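Beta-hexosaminidase (Neisseria gonorrhoeae, PDB 6JTJ) probably cleaves terminal beta-1,4-linked N-acetylglucosamine from peptide-linked peptidoglycan fragments, releasing the free sugar during cell-wall recycling. Local coordinates at residues 231-234 and 235-239. Numbering follows the deposited sequence.
Sequences RSLD and ELEAA
S232 and E235 hold each other at the start of the short helix 233-238. S232 N donates to E235 OE2 at 2.9 Å, with a nearly straight N-H...O angle of 175°. The donor meets OE2 on its anti side, 30° out of the carboxylate plane. In return, E235 N donates to S232 OG at 3.2 Å. A weak bond of 3.3 Å also links S232 OG to E235 OE2. OG sits between the backbone N and the carbonyl carbon (chi1 74°), which brings it to the amide of E235. CG of E235 lies beside its own backbone N and the chain then runs extended, which carries the carboxylate back to S232 N. These reciprocal bonds are a capping box, with S232 as the N-cap, and they give partners to the amide of the cap residue and to that of E235 in the first turn.

The tight side is formed by R231 and L236, both buried. Their side chains cross at about a right angle. CD1 of L236 lies over one face of the R231 guanidinium, 3.6 Å above the plane and offset toward its rim. Salt bridges to D229 and D240 hold that guanidinium, while W276 of helix 274-284 packs on L236 and also on L233.

The side of E237 and D234 is looser. L233 and the partly exposed E237 run side by side, and CD1 of L233 comes no nearer than 4.1 Å to OE2 of E237. The E237 carboxylate has a salt bridge to R245. D234 is exposed to solvent, and its backbone O accepts from A238 N at 2.9 Å.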
ATOM      1  N   ARG C 231       0.886   9.173 -18.229  1.00 30.65           N
ATOM      2  CA  ARG C 231       1.483   8.739 -19.483  1.00 28.95           C
ATOM      3  C   ARG C 231       0.463   8.520 -20.576  1.00 32.70           C
ATOM      4  O   ARG C 231      -0.744   8.413 -20.334  1.00 32.03           O
ATOM      5  CB  ARG C 231       2.287   7.465 -19.273  1.00 29.46           C
ATOM      6  CG  ARG C 231       3.462   7.629 -18.318  1.00 28.86           C
ATOM      7  CD  ARG C 231       4.167   6.295 -18.100  1.00 29.18           C
ATOM      8  NE  ARG C 231       3.304   5.357 -17.395  1.00 28.28           N
ATOM      9  CZ  ARG C 231       3.476   4.040 -17.359  1.00 27.17           C
ATOM     10  NH1 ARG C 231       4.505   3.459 -17.969  1.00 26.14           N
ATOM     11  NH2 ARG C 231       2.611   3.296 -16.691  1.00 27.45           N
ATOM     12  N   SER C 232       0.969   8.429 -21.797  1.00 36.96           N
ATOM     13  CA  SER C 232       0.134   8.232 -22.966  1.00 37.56           C
ATOM     14  C   SER C 232      -0.122   6.754 -23.152  1.00 38.09           C
ATOM     15  O   SER C 232       0.636   5.913 -22.673  1.00 40.46           O
ATOM     16  CB  SER C 232       0.840   8.781 -24.219  1.00 37.19           C
ATOM     17  OG  SER C 232       1.903   7.929 -24.621  1.00 36.24           O
ATOM     18  N   LEU C 233      -1.168   6.443 -23.912  1.00 37.98           N
ATOM     19  CA  LEU C 233      -1.476   5.068 -24.253  1.00 37.84           C
ATOM     20  C   LEU C 233      -0.316   4.365 -24.948  1.00 38.54           C
ATOM     21  O   LEU C 233      -0.039   3.191 -24.679  1.00 37.41           O
ATOM     22  CB  LEU C 233      -2.729   5.006 -25.132  1.00 38.26           C
ATOM     23  CG  LEU C 233      -3.223   3.601 -25.479  1.00 38.31           C
ATOM     24  CD1 LEU C 233      -3.495   2.804 -24.215  1.00 37.53           C
ATOM     25  CD2 LEU C 233      -4.475   3.688 -26.336  1.00 39.57           C
ATOM     26  N   ASP C 234       0.366   5.071 -25.848  1.00 41.25           N
ATOM     27  CA  ASP C 234       1.508   4.474 -26.547  1.00 42.48           C
ATOM     28  C   ASP C 234       2.587   4.049 -25.557  1.00 36.85           C
ATOM     29  O   ASP C 234       3.192   2.997 -25.711  1.00 36.45           O
ATOM     30  CB  ASP C 234       2.096   5.442 -27.590  1.00 48.75           C
ATOM     31  CG  ASP C 234       1.234   5.543 -28.853  1.00 54.27           C
ATOM     32  OD1 ASP C 234       0.676   4.522 -29.309  1.00 56.26           O
ATOM     33  OD2 ASP C 234       1.128   6.655 -29.403  1.00 60.53           O
ATOM     34  N   GLU C 235       2.849   4.887 -24.564  1.00 36.54           N
ATOM     35  CA  GLU C 235       3.846   4.548 -23.552  1.00 37.80           C
ATOM     36  C   GLU C 235       3.449   3.284 -22.804  1.00 33.88           C
ATOM     37  O   GLU C 235       4.280   2.410 -22.581  1.00 33.12           O
ATOM     38  CB  GLU C 235       4.041   5.708 -22.583  1.00 41.01           C
ATOM     39  CG  GLU C 235       4.787   6.885 -23.181  1.00 45.26           C
ATOM     40  CD  GLU C 235       4.861   8.048 -22.219  1.00 48.92           C
ATOM     41  OE1 GLU C 235       5.909   8.202 -21.562  1.00 52.14           O
ATOM     42  OE2 GLU C 235       3.867   8.791 -22.106  1.00 53.00           O
ATOM     43  N   LEU C 236       2.164   3.161 -22.491  1.00 31.88           N
ATOM     44  CA  LEU C 236       1.668   1.952 -21.843  1.00 34.28           C
ATOM     45  C   LEU C 236       1.700   0.728 -22.759  1.00 31.98           C
ATOM     46  O   LEU C 236       2.054  -0.369 -22.304  1.00 30.50           O
ATOM     47  CB  LEU C 236       0.276   2.158 -21.237  1.00 35.46           C
ATOM     48  CG  LEU C 236       0.306   2.644 -19.774  1.00 38.01           C
ATOM     49  CD1 LEU C 236       0.480   4.139 -19.677  1.00 36.47           C
ATOM     50  CD2 LEU C 236      -0.966   2.246 -19.037  1.00 39.58           C
ATOM     51  N   GLU C 237       1.367   0.906 -24.037  1.00 32.66           N
ATOM     52  CA  GLU C 237       1.426  -0.211 -24.996  1.00 33.78           C
ATOM     53  C   GLU C 237       2.829  -0.718 -25.170  1.00 32.20           C
ATOM     54  O   GLU C 237       3.061  -1.921 -25.297  1.00 34.63           O
ATOM     55  CB  GLU C 237       0.878   0.194 -26.363  1.00 35.41           C
ATOM     56  CG  GLU C 237      -0.605   0.498 -26.359  1.00 37.27           C
ATOM     57  CD  GLU C 237      -1.489  -0.744 -26.359  1.00 41.18           C
ATOM     58  OE1 GLU C 237      -0.975  -1.899 -26.295  1.00 38.80           O
ATOM     59  OE2 GLU C 237      -2.733  -0.554 -26.425  1.00 45.10           O
ATOM     60  N   ALA C 238       3.788   0.188 -25.104  1.00 32.00           N
ATOM     61  CA  ALA C 238       5.187  -0.208 -25.233  1.00 32.09           C
ATOM     62  C   ALA C 238       5.705  -1.016 -24.040  1.00 33.40           C
ATOM     63  O   ALA C 238       6.743  -1.664 -24.143  1.00 34.77           O
ATOM     64  CB  ALA C 238       6.051   1.031 -25.444  1.00 32.64           C
ATOM     65  N   ALA C 239       5.032  -0.943 -22.889  1.00 31.25           N
ATOM     66  CA  ALA C 239       5.574  -1.554 -21.673  1.00 28.13           C
ATOM     67  C   ALA C 239       4.492  -2.200 -20.820  1.00 25.48           C
ATOM     68  O   ALA C 239       4.282  -3.418 -20.913  1.00 23.09           O
ATOM     69  CB  ALA C 239       6.363  -0.517 -20.877  1.00 28.20           C
TER